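Local coordinates for protein putative tagatose-6-phosphate ketose/aldose isomerase (Escherichia coli, PDB 3C3J) that is of unknown function but belongs to the SIS-domain proteins, carries two such domains in one chain and is probably an isomerase, at residues A[65-70]-A[178-183]; A[76-81]-A[188-193]; A[219-224]-A[354-359]; A[352-355]-A[360-363]. One frame throughout, in Å; residues are numbered along the deposited sequence.

Contact 1: A[65-70]-A[178-183]; sequences AFIGDI and TMMASC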
loop_
_atom_site.group_PDB
_atom_site.type_symbol
_atom_site.label_atom_id
_atom_site.label_comp_id
_atom_site.label_asym_id
_atom_site.label_seq_id
_atom_site.Cartn_x
_atom_site.Cartn_y
_atom_site.Cartn_z
ATOM N N ALA A 65 -1.448 7.185 -8.976
ATOM C CA ALA A 65 -1.532 5.784 -8.545
ATOM C C ALA A 65 -2.661 5.592 -7.544
ATOM O O ALA A 65 -3.249 4.506 -7.459
ATOM C CB ALA A 65 -0.214 5.324 -7.921
ATOM N N PHE A 66 -2.968 6.629 -6.774
ATOM C CA PHE A 66 -3.942 6.472 -5.681
ATOM C C PHE A 66 -5.377 6.407 -6.192
ATOM O O PHE A 66 -6.259 5.936 -5.480
ATOM C CB PHE A 66 -3.767 7.582 -4.626
ATOM C CG PHE A 66 -2.350 7.738 -4.154
ATOM C CD1 PHE A 66 -1.487 6.643 -4.069
ATOM C CD2 PHE A 66 -1.863 8.991 -3.777
ATOM C CE1 PHE A 66 -0.149 6.813 -3.652
ATOM C CE2 PHE A 66 -0.556 9.150 -3.358
ATOM C CZ PHE A 66 0.305 8.062 -3.292
ATOM N N ILE A 67 -5.616 6.807 -7.437
ATOM C CA ILE A 67 -6.942 6.659 -8.037
ATOM C C ILE A 67 -7.383 5.191 -7.973
ATOM O O ILE A 67 -8.417 4.884 -7.424
ATOM C CB ILE A 67 -7.012 7.192 -9.501
ATOM C CG1 ILE A 67 -6.674 8.691 -9.520
ATOM C CG2 ILE A 67 -8.435 6.885 -10.154
ATOM C CD1 ILE A 67 -6.484 9.262 -10.886
ATOM N N GLY A 68 -6.565 4.300 -8.520
ATOM C CA GLY A 68 -6.844 2.879 -8.499
ATOM C C GLY A 68 -6.960 2.350 -7.095
ATOM O O GLY A 68 -7.756 1.475 -6.841
ATOM N N ASP A 69 -6.145 2.858 -6.176
ATOM C CA ASP A 69 -6.241 2.487 -4.753
ATOM C C ASP A 69 -7.620 2.784 -4.177
ATOM O O ASP A 69 -8.162 1.971 -3.404
ATOM C CB ASP A 69 -5.167 3.167 -3.920
ATOM C CG ASP A 69 -3.750 2.651 -4.231
ATOM O OD1 ASP A 69 -3.605 1.607 -4.886
ATOM O OD2 ASP A 69 -2.771 3.315 -3.823
ATOM N N ILE A 70 -8.199 3.917 -4.570
ATOM C CA ILE A 70 -9.534 4.293 -4.085
ATOM C C ILE A 70 -10.640 3.470 -4.778
ATOM O O ILE A 70 -11.548 2.969 -4.092
ATOM C CB ILE A 70 -9.790 5.786 -4.238
ATOM C CG1 ILE A 70 -8.754 6.583 -3.425
ATOM C CG2 ILE A 70 -11.204 6.168 -3.766
ATOM C CD1 ILE A 70 -8.686 8.051 -3.765
ATOM N N THR A 178 -10.745 14.759 -11.272
ATOM C CA THR A 178 -11.509 14.680 -12.513
ATOM C C THR A 178 -11.258 13.355 -13.241
ATOM O O THR A 178 -12.200 12.721 -13.750
ATOM C CB THR A 178 -11.297 15.933 -13.424
ATOM O OG1 THR A 178 -11.498 17.126 -12.644
ATOM C CG2 THR A 178 -12.293 15.906 -14.606
HETATM N N MSE A 179 -10.011 12.893 -13.222
HETATM C CA MSE A 179 -9.680 11.583 -13.771
HETATM C C MSE A 179 -10.409 10.474 -13.027
HETATM O O MSE A 179 -10.921 9.559 -13.662
HETATM C CB MSE A 179 -8.161 11.345 -13.759
HETATM C CG MSE A 179 -7.443 12.175 -14.820
HETATM SE SE MSE A 179 -5.522 11.771 -15.001
HETATM C CE MSE A 179 -4.990 12.000 -13.179
HETATM N N MSE A 180 -10.477 10.580 -11.696
HETATM C CA MSE A 180 -11.148 9.591 -10.886
HETATM C C MSE A 180 -12.650 9.501 -11.181
HETATM O O MSE A 180 -13.195 8.413 -11.356
HETATM C CB MSE A 180 -10.928 9.857 -9.398
HETATM C CG MSE A 180 -11.532 8.773 -8.531
HETATM SE SE MSE A 180 -10.685 8.699 -6.776
HETATM C CE MSE A 180 -11.004 10.572 -6.164
ATOM N N ALA A 181 -13.311 10.653 -11.214
ATOM C CA ALA A 181 -14.743 10.736 -11.538
ATOM C C ALA A 181 -15.011 10.215 -12.940
ATOM O O ALA A 181 -15.998 9.512 -13.167
ATOM C CB ALA A 181 -15.233 12.176 -11.418
ATOM N N SER A 182 -14.118 10.544 -13.875
ATOM C CA SER A 182 -14.260 10.060 -15.258
ATOM C C SER A 182 -14.177 8.526 -15.343
ATOM O O SER A 182 -15.012 7.893 -15.995
ATOM C CB SER A 182 -13.236 10.713 -16.184
ATOM O OG SER A 182 -13.323 12.130 -16.075
ATOM N N CYS A 183 -13.180 7.944 -14.686
ATOM C CA CYS A 183 -13.016 6.492 -14.674
ATOM C C CYS A 183 -14.245 5.786 -14.091
ATOM O O CYS A 183 -14.747 4.851 -14.688
ATOM C CB CYS A 183 -11.758 6.069 -13.915
ATOM S SG CYS A 183 -11.341 4.316 -14.187
#
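Ile67 lies over Met180, with CG2 set 3.9 Å from Met180 CA and 4.0 Å from Met180 CB. The two side chains run past each other in opposite directions. The other branch of Ile67 serves a second partner. Its CD1 fits against the bent chain of Met179, 3.9 Å from Met179 CE and just as near Met179 CB. Ile67 and Met179 cross at about a right angle. The bend of Met179 at its last torsion brings the terminal methyl back to Ile67. Both methionines are selenomethionines.

One turn further along its helix, Ile70 takes the far end of Met180. Ile70 CD1 is 3.7 Å from Met180 SE, and Ile70 CB also touches the selenium. Met180 gets there by leaving its helix fully extended at the first torsion (chi1 -176°). The selenium therefore sits against Ile70, while the base of the side chain stays with Ile67.

The segments belong to helices 63-79 and 174-187 of the first SIS domain. The axes of the two short segments come within 10.0 Å at a crossing angle of -42°. Phe340 and Leu343 of helix 335-356 also pack on Met180, and Ala339 of that helix packs on Ile70. Within the second segment, Ser182 OG gives a hydrogen bond of 2.6 Å to Thr178 O, which also accepts from Ser182 N on its opposite face. All four touching residues are buried. No hydrogen bond joins the segments, so the contact rests on apolar packing of branched and flexible side chains.

Contact 2: A[76-81]-A[188-193]; sequences ASHTGK and APETIN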
loop_
_atom_site.group_PDB
_atom_site.type_symbol
_atom_site.label_atom_id
_atom_site.label_comp_id
_atom_site.label_asym_id
_atom_site.label_seq_id
_atom_site.Cartn_x
_atom_site.Cartn_y
_atom_site.Cartn_z
ATOM N N ALA A 76 -14.268 -3.566 -9.136
ATOM C CA ALA A 76 -14.236 -5.018 -9.237
ATOM C C ALA A 76 -15.562 -5.616 -8.737
ATOM O O ALA A 76 -16.182 -6.434 -9.432
ATOM C CB ALA A 76 -13.046 -5.575 -8.422
ATOM N N SER A 77 -15.988 -5.205 -7.546
ATOM C CA SER A 77 -17.167 -5.790 -6.921
ATOM C C SER A 77 -18.434 -5.308 -7.588
ATOM O O SER A 77 -19.363 -6.098 -7.767
ATOM C CB SER A 77 -17.257 -5.480 -5.431
ATOM O OG SER A 77 -17.197 -4.092 -5.188
ATOM N N HIS A 78 -18.475 -4.030 -7.942
ATOM C CA HIS A 78 -19.657 -3.455 -8.597
ATOM C C HIS A 78 -19.938 -4.091 -9.960
ATOM O O HIS A 78 -21.089 -4.348 -10.283
ATOM C CB HIS A 78 -19.511 -1.950 -8.767
ATOM C CG HIS A 78 -20.774 -1.279 -9.210
ATOM N ND1 HIS A 78 -20.987 -0.869 -10.509
ATOM C CD2 HIS A 78 -21.899 -0.967 -8.525
ATOM C CE1 HIS A 78 -22.187 -0.319 -10.597
ATOM N NE2 HIS A 78 -22.759 -0.363 -9.408
ATOM N N THR A 79 -18.889 -4.313 -10.750
ATOM C CA THR A 79 -19.015 -4.833 -12.119
ATOM C C THR A 79 -18.858 -6.357 -12.221
ATOM O O THR A 79 -19.286 -6.957 -13.206
ATOM C CB THR A 79 -17.945 -4.205 -13.068
ATOM O OG1 THR A 79 -16.647 -4.671 -12.693
ATOM C CG2 THR A 79 -17.972 -2.679 -13.059
ATOM N N GLY A 80 -18.215 -6.978 -11.228
ATOM C CA GLY A 80 -17.818 -8.373 -11.314
ATOM C C GLY A 80 -16.674 -8.652 -12.293
ATOM O O GLY A 80 -16.410 -9.800 -12.625
ATOM N N LYS A 81 -15.988 -7.617 -12.758
ATOM C CA LYS A 81 -14.853 -7.789 -13.653
ATOM C C LYS A 81 -13.563 -7.718 -12.855
ATOM O O LYS A 81 -13.544 -7.279 -11.698
ATOM C CB LYS A 81 -14.832 -6.728 -14.747
ATOM C CG LYS A 81 -16.142 -6.555 -15.539
ATOM C CD LYS A 81 -16.561 -7.821 -16.206
ATOM C CE LYS A 81 -17.402 -7.565 -17.490
ATOM N NZ LYS A 81 -18.508 -6.594 -17.241
ATOM N N ALA A 188 -19.028 2.522 -14.515
ATOM C CA ALA A 188 -20.248 2.366 -13.720
ATOM C C ALA A 188 -21.260 3.493 -14.013
ATOM O O ALA A 188 -21.722 4.172 -13.110
ATOM C CB ALA A 188 -19.902 2.301 -12.249
ATOM N N PRO A 189 -21.621 3.674 -15.288
ATOM C CA PRO A 189 -22.473 4.824 -15.639
ATOM C C PRO A 189 -23.895 4.754 -15.093
ATOM O O PRO A 189 -24.591 5.770 -15.025
ATOM C CB PRO A 189 -22.485 4.811 -17.165
ATOM C CG PRO A 189 -22.258 3.392 -17.525
ATOM C CD PRO A 189 -21.276 2.872 -16.480
ATOM N N GLU A 190 -24.316 3.563 -14.698
ATOM C CA GLU A 190 -25.641 3.398 -14.109
ATOM C C GLU A 190 -25.700 3.948 -12.680
ATOM O O GLU A 190 -26.795 4.107 -12.126
ATOM C CB GLU A 190 -26.066 1.928 -14.177
ATOM C CG GLU A 190 -25.283 0.956 -13.293
ATOM C CD GLU A 190 -23.840 0.645 -13.779
ATOM O OE1 GLU A 190 -23.426 1.000 -14.896
ATOM O OE2 GLU A 190 -23.104 0.004 -13.028
ATOM N N THR A 191 -24.528 4.229 -12.097
ATOM C CA THR A 191 -24.373 4.695 -10.721
ATOM C C THR A 191 -23.727 6.069 -10.691
ATOM O O THR A 191 -24.173 6.963 -9.966
ATOM C CB THR A 191 -23.465 3.717 -9.911
ATOM O OG1 THR A 191 -24.026 2.413 -9.954
ATOM C CG2 THR A 191 -23.288 4.128 -8.435
ATOM N N ILE A 192 -22.653 6.228 -11.469
ATOM C CA ILE A 192 -21.886 7.455 -11.472
ATOM C C ILE A 192 -22.030 8.057 -12.848
ATOM O O ILE A 192 -21.510 7.534 -13.811
ATOM C CB ILE A 192 -20.380 7.199 -11.149
ATOM C CG1 ILE A 192 -20.230 6.408 -9.830
ATOM C CG2 ILE A 192 -19.616 8.524 -11.182
ATOM C CD1 ILE A 192 -20.661 7.146 -8.582
ATOM N N ASN A 193 -22.781 9.145 -12.947
ATOM C CA ASN A 193 -23.039 9.734 -14.241
ATOM C C ASN A 193 -23.259 11.222 -14.107
ATOM O O ASN A 193 -23.228 11.769 -13.008
ATOM C CB ASN A 193 -24.204 9.010 -14.947
ATOM C CG ASN A 193 -25.477 9.036 -14.155
ATOM O OD1 ASN A 193 -25.960 10.099 -13.807
ATOM N ND2 ASN A 193 -26.021 7.858 -13.841
#
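A single ring, that of His78, makes the whole contact with the 188-193 loop, and it lies nearly coplanar with the carboxylate of Glu190. The two planes differ by 11°, and Glu190 CD lies at the ring edge. The finer detail is doubtful. The ring orientation is uncertain, since its N and C positions may be exchanged, and the closest approach to Glu190 is doubtful too.

A first torsion of -170° sends the His78 ring out toward the loop. There Ala188 CB and Thr191 OG1 both lie beside the ring obliquely, neither on a face nor at the edge. Glu190 comes from the opposite direction, bent at its second torsion.

The loop holds its own shape. Ala188 O accepts from Thr191 N at 3.0 Å and from Ile192 N at 2.8 Å. Asn193 ND2 gives a nearly straight hydrogen bond of 2.8 Å to Pro189 O. Just beyond His78, Thr79 OG1 accepts from Lys81 N at 3.0 Å, an ST turn at the helix end.

His78 is also stacked on Trp74, one turn back in helix 63-79 of the first SIS domain. The contact thus ties the C-terminal end of helix 63-79, shortly before strand 82-85, to the loop between helices 174-187 and 198-210.

Contact 3: A[219-224]-A[354-359]; sequences FGYAPW and SLHMGN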
loop_
_atom_site.group_PDB
_atom_site.type_symbol
_atom_site.label_atom_id
_atom_site.label_comp_id
_atom_site.label_asym_id
_atom_site.label_seq_id
_atom_site.Cartn_x
_atom_site.Cartn_y
_atom_site.Cartn_z
ATOM N N PHE A 219 -8.372 22.613 9.332
ATOM C CA PHE A 219 -8.233 21.979 10.640
ATOM C C PHE A 219 -7.568 22.964 11.612
ATOM O O PHE A 219 -7.640 22.752 12.821
ATOM C CB PHE A 219 -7.416 20.687 10.583
ATOM C CG PHE A 219 -7.895 19.696 9.538
ATOM C CD1 PHE A 219 -9.238 19.464 9.347
ATOM C CD2 PHE A 219 -6.987 18.984 8.771
ATOM C CE1 PHE A 219 -9.688 18.560 8.381
ATOM C CE2 PHE A 219 -7.437 18.079 7.780
ATOM C CZ PHE A 219 -8.774 17.879 7.606
ATOM N N GLY A 220 -6.907 24.006 11.091
ATOM C CA GLY A 220 -6.299 25.050 11.933
ATOM C C GLY A 220 -4.794 25.094 11.818
ATOM O O GLY A 220 -4.209 24.408 10.985
ATOM N N TYR A 221 -4.163 25.910 12.664
ATOM C CA TYR A 221 -2.711 26.126 12.618
ATOM C C TYR A 221 -1.956 25.749 13.904
ATOM O O TYR A 221 -0.951 26.384 14.256
ATOM C CB TYR A 221 -2.411 27.580 12.259
ATOM C CG TYR A 221 -3.037 28.033 10.947
ATOM C CD1 TYR A 221 -2.619 27.491 9.730
ATOM C CD2 TYR A 221 -4.020 29.024 10.925
ATOM C CE1 TYR A 221 -3.170 27.913 8.532
ATOM C CE2 TYR A 221 -4.582 29.442 9.747
ATOM C CZ TYR A 221 -4.153 28.889 8.545
ATOM O OH TYR A 221 -4.692 29.304 7.364
ATOM N N ALA A 222 -2.404 24.708 14.585
ATOM C CA ALA A 222 -1.709 24.200 15.770
ATOM C C ALA A 222 -0.319 23.670 15.420
ATOM O O ALA A 222 -0.054 23.292 14.280
ATOM C CB ALA A 222 -2.547 23.123 16.469
ATOM N N PRO A 223 0.590 23.637 16.403
ATOM C CA PRO A 223 1.962 23.248 16.117
ATOM C C PRO A 223 2.165 21.713 16.040
ATOM O O PRO A 223 3.085 21.161 16.646
ATOM C CB PRO A 223 2.724 23.872 17.275
ATOM C CG PRO A 223 1.734 23.839 18.427
ATOM C CD PRO A 223 0.389 24.006 17.819
ATOM N N TRP A 224 1.321 21.035 15.275
ATOM C CA TRP A 224 1.524 19.606 15.058
ATOM C C TRP A 224 2.780 19.371 14.212
ATOM O O TRP A 224 3.159 20.217 13.392
ATOM C CB TRP A 224 0.289 18.945 14.420
ATOM C CG TRP A 224 -0.476 19.833 13.532
ATOM C CD1 TRP A 224 -0.021 20.456 12.418
ATOM C CD2 TRP A 224 -1.827 20.239 13.701
ATOM N NE1 TRP A 224 -1.005 21.214 11.867
ATOM C CE2 TRP A 224 -2.132 21.101 12.634
ATOM C CE3 TRP A 224 -2.815 19.949 14.645
ATOM C CZ2 TRP A 224 -3.382 21.681 12.475
ATOM C CZ3 TRP A 224 -4.059 20.531 14.496
ATOM C CH2 TRP A 224 -4.330 21.387 13.423
ATOM N N SER A 354 0.867 25.073 3.967
ATOM C CA SER A 354 1.997 25.494 3.143
ATOM C C SER A 354 2.157 27.007 3.211
ATOM O O SER A 354 3.253 27.529 3.459
ATOM C CB SER A 354 1.754 25.069 1.693
ATOM O OG SER A 354 2.824 25.422 0.832
ATOM N N LEU A 355 1.057 27.714 2.988
ATOM C CA LEU A 355 1.093 29.168 3.003
ATOM C C LEU A 355 1.423 29.700 4.389
ATOM O O LEU A 355 2.225 30.638 4.522
ATOM C CB LEU A 355 -0.238 29.726 2.517
ATOM C CG LEU A 355 -0.419 29.592 1.009
ATOM C CD1 LEU A 355 -1.820 29.968 0.602
ATOM C CD2 LEU A 355 0.625 30.439 0.266
ATOM N N HIS A 356 0.824 29.098 5.417
ATOM C CA HIS A 356 1.047 29.512 6.811
ATOM C C HIS A 356 2.513 29.434 7.225
ATOM O O HIS A 356 2.996 30.259 8.007
ATOM C CB HIS A 356 0.201 28.666 7.751
ATOM C CG HIS A 356 0.306 29.067 9.185
ATOM N ND1 HIS A 356 -0.410 30.120 9.714
ATOM C CD2 HIS A 356 1.034 28.553 10.204
ATOM C CE1 HIS A 356 -0.124 30.241 11.000
ATOM N NE2 HIS A 356 0.754 29.306 11.320
HETATM N N MSE A 357 3.231 28.448 6.709
HETATM C CA MSE A 357 4.647 28.331 7.026
HETATM C C MSE A 357 5.544 29.131 6.073
HETATM O O MSE A 357 6.762 28.970 6.101
HETATM C CB MSE A 357 5.060 26.865 7.006
HETATM C CG MSE A 357 5.104 26.266 5.620
HETATM SE SE MSE A 357 5.893 24.468 5.641
HETATM C CE MSE A 357 7.773 24.995 6.027
ATOM N N GLY A 358 4.960 29.956 5.209
ATOM C CA GLY A 358 5.751 30.819 4.330
ATOM C C GLY A 358 6.270 30.157 3.065
ATOM O O GLY A 358 7.135 30.705 2.372
ATOM N N ASN A 359 5.744 28.981 2.742
ATOM C CA ASN A 359 6.145 28.293 1.523
ATOM C C ASN A 359 5.336 28.798 0.327
ATOM O O ASN A 359 4.364 29.515 0.494
ATOM C CB ASN A 359 6.000 26.779 1.697
ATOM C CG ASN A 359 6.851 25.987 0.717
ATOM O OD1 ASN A 359 7.665 26.545 -0.045
ATOM N ND2 ASN A 359 6.657 24.675 0.714
HETATM O O HOH W 1 -0.038 29.212 14.204
#
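Tyr221 and His356 meet ring on ring in an offset stack. The ring centroids are 4.1 Å apart and the planes only 10° from parallel. Each ring lies over one face of the other, shifted toward the rim: Tyr221 CD1 sits 3.4 Å from His356 CG, and His356 ND1 is above the rim of the phenol ring. At chi1 -177° the imidazole of His356 swings off the last turn of the helix and over the tyrosine.

A CH-pi contact extends the stack. Tyr221 CB lies over the imidazole face, 3.9 Å from the ring centroid of His356. The histidine therefore spans both the base of the tyrosine side chain and part of its ring.

One water bridges the pair. It donates to Tyr221 O at 3.0 Å and also bonds His356 NE2 at 3.0 Å. No direct hydrogen bond joins the segments. Tyr221 OH is bonded elsewhere, to Ser215 O.

Backbone bonds close the helix right after His356. Asn359 N bonds Ser354 O at 3.0 Å and Gly358 N bonds Leu355 O at 2.9 Å. This is a Schellman motif, with Gly358 at positive phi as its C-prime residue.

The contact lies on the surface of the second SIS domain. It joins the loop before strand 226-231 to the end of helix 335-356. Tyr221 also packs on Met352 and Gln353 of that helix, while Phe219 reaches inward to strands 276-281 and 307-312.

Contact 4: A[352-355]-A[360-363]; sequences MQSL and TPDT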
loop_
_atom_site.group_PDB
_atom_site.type_symbol
_atom_site.label_atom_id
_atom_site.label_comp_id
_atom_site.label_asym_id
_atom_site.label_seq_id
_atom_site.Cartn_x
_atom_site.Cartn_y
_atom_site.Cartn_z
HETATM N N MSE A 352 -3.143 25.557 2.890
HETATM C CA MSE A 352 -3.070 26.573 3.949
HETATM C C MSE A 352 -1.959 26.324 4.970
HETATM O O MSE A 352 -1.376 27.278 5.499
HETATM C CB MSE A 352 -4.430 26.740 4.631
HETATM C CG MSE A 352 -5.566 27.109 3.681
HETATM SE SE MSE A 352 -5.163 28.590 2.362
HETATM C CE MSE A 352 -3.532 28.037 1.481
ATOM N N GLN A 353 -1.639 25.065 5.232
ATOM C CA GLN A 353 -0.440 24.762 6.002
ATOM C C GLN A 353 0.809 25.284 5.279
ATOM O O GLN A 353 1.696 25.861 5.903
ATOM C CB GLN A 353 -0.313 23.252 6.238
ATOM C CG GLN A 353 -1.358 22.681 7.195
ATOM C CD GLN A 353 -1.224 23.225 8.603
ATOM O OE1 GLN A 353 -2.069 23.995 9.073
ATOM N NE2 GLN A 353 -0.146 22.860 9.265
ATOM N N SER A 354 0.867 25.073 3.967
ATOM C CA SER A 354 1.997 25.494 3.143
ATOM C C SER A 354 2.157 27.007 3.211
ATOM O O SER A 354 3.253 27.529 3.459
ATOM C CB SER A 354 1.754 25.069 1.693
ATOM O OG SER A 354 2.824 25.422 0.832
ATOM N N LEU A 355 1.057 27.714 2.988
ATOM C CA LEU A 355 1.093 29.168 3.003
ATOM C C LEU A 355 1.423 29.700 4.389
ATOM O O LEU A 355 2.225 30.638 4.522
ATOM C CB LEU A 355 -0.238 29.726 2.517
ATOM C CG LEU A 355 -0.419 29.592 1.009
ATOM C CD1 LEU A 355 -1.820 29.968 0.602
ATOM C CD2 LEU A 355 0.625 30.439 0.266
ATOM N N THR A 360 5.789 28.453 -0.876
ATOM C CA THR A 360 5.130 28.801 -2.115
ATOM C C THR A 360 4.488 27.512 -2.656
ATOM O O THR A 360 5.167 26.694 -3.247
ATOM C CB THR A 360 6.153 29.387 -3.118
ATOM O OG1 THR A 360 7.281 28.515 -3.215
ATOM C CG2 THR A 360 6.666 30.772 -2.648
ATOM N N PRO A 361 3.181 27.317 -2.414
ATOM C CA PRO A 361 2.588 25.997 -2.691
ATOM C C PRO A 361 2.630 25.533 -4.142
ATOM O O PRO A 361 2.670 24.332 -4.367
ATOM C CB PRO A 361 1.128 26.133 -2.206
ATOM C CG PRO A 361 0.883 27.555 -2.021
ATOM C CD PRO A 361 2.196 28.264 -1.856
ATOM N N ASP A 362 2.609 26.458 -5.109
ATOM C CA ASP A 362 2.604 26.071 -6.524
ATOM C C ASP A 362 3.946 25.449 -6.927
ATOM O O ASP A 362 4.004 24.682 -7.875
ATOM C CB ASP A 362 2.286 27.270 -7.429
ATOM C CG ASP A 362 0.866 27.799 -7.254
ATOM O OD1 ASP A 362 -0.017 27.075 -6.715
ATOM O OD2 ASP A 362 0.622 28.949 -7.676
ATOM N N THR A 363 4.997 25.825 -6.188
ATOM C CA THR A 363 6.380 25.356 -6.349
ATOM C C THR A 363 7.021 25.256 -4.938
ATOM O O THR A 363 7.818 26.120 -4.508
ATOM C CB THR A 363 7.209 26.351 -7.174
ATOM O OG1 THR A 363 7.282 27.602 -6.473
ATOM C CG2 THR A 363 6.585 26.590 -8.527
#
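Pro361 packs its ring on Ser354 and Leu355, as the second residue of a type I beta turn that runs from Thr360 to Thr363. The turn follows the end of helix 335-356 and folds the chain back against that helix's last turns.

Around the proline ring the partners change. CB faces the serine: Pro361 CB is 3.6 Å from Ser354 OG and also touches Ser354 CB. CG moves over to the leucine, with Pro361 CG 3.7 Å from Leu355 CD2 and 3.9 Å from Leu355 CG. CD makes the tightest contact, as Pro361 CD lies only 3.4 Å from Leu355 CD2, closer than carbons usually pack. The leucine and proline side chains cross at about a right angle. The ring thus lies against two successive helix residues.

With chi1 at -179° the serine hydroxyl points opposite the backbone N and reaches the proline. It only touches carbon here. Its hydrogen bond goes to Leu249 O, so the buried hydroxyl is satisfied outside the contact.

The turn also holds the N-terminal region, where Asp362 OD1 bonds Thr16 OG1, Asp362 OD2 bonds Trp15 N, and Thr12 packs on Leu355. The contact therefore joins the end of helix 335-356 to a turn that is tied to that region. A side-chain bond also spans the ends of the turn: Thr360 OG1 donates to Thr363 O at 2.8 Å, from above the carbonyl plane.

In the fold
Contacts 1 and 2 come first along the chain and alternate in their segments. Both use helix 63-79 of the first SIS domain, and their centres are about 14 Å apart. They touch where Ile192 packs on Ala181. Contacts 3 and 4 follow on helix 335-356, share Ser354 and Leu355, and have centres about 9 Å apart. Contact 2 lies on the opposite side of the chain's centre from both, with its centre about 39 Å from that of contact 3 and about 37 Å from that of contact 4. Contact 1 is the nearest to the chain's centre, about 5 Å from it. Helix 335-356 packs on contact 1 and its far end carries contacts 3 and 4, so this helix of the second domain also packs against the first.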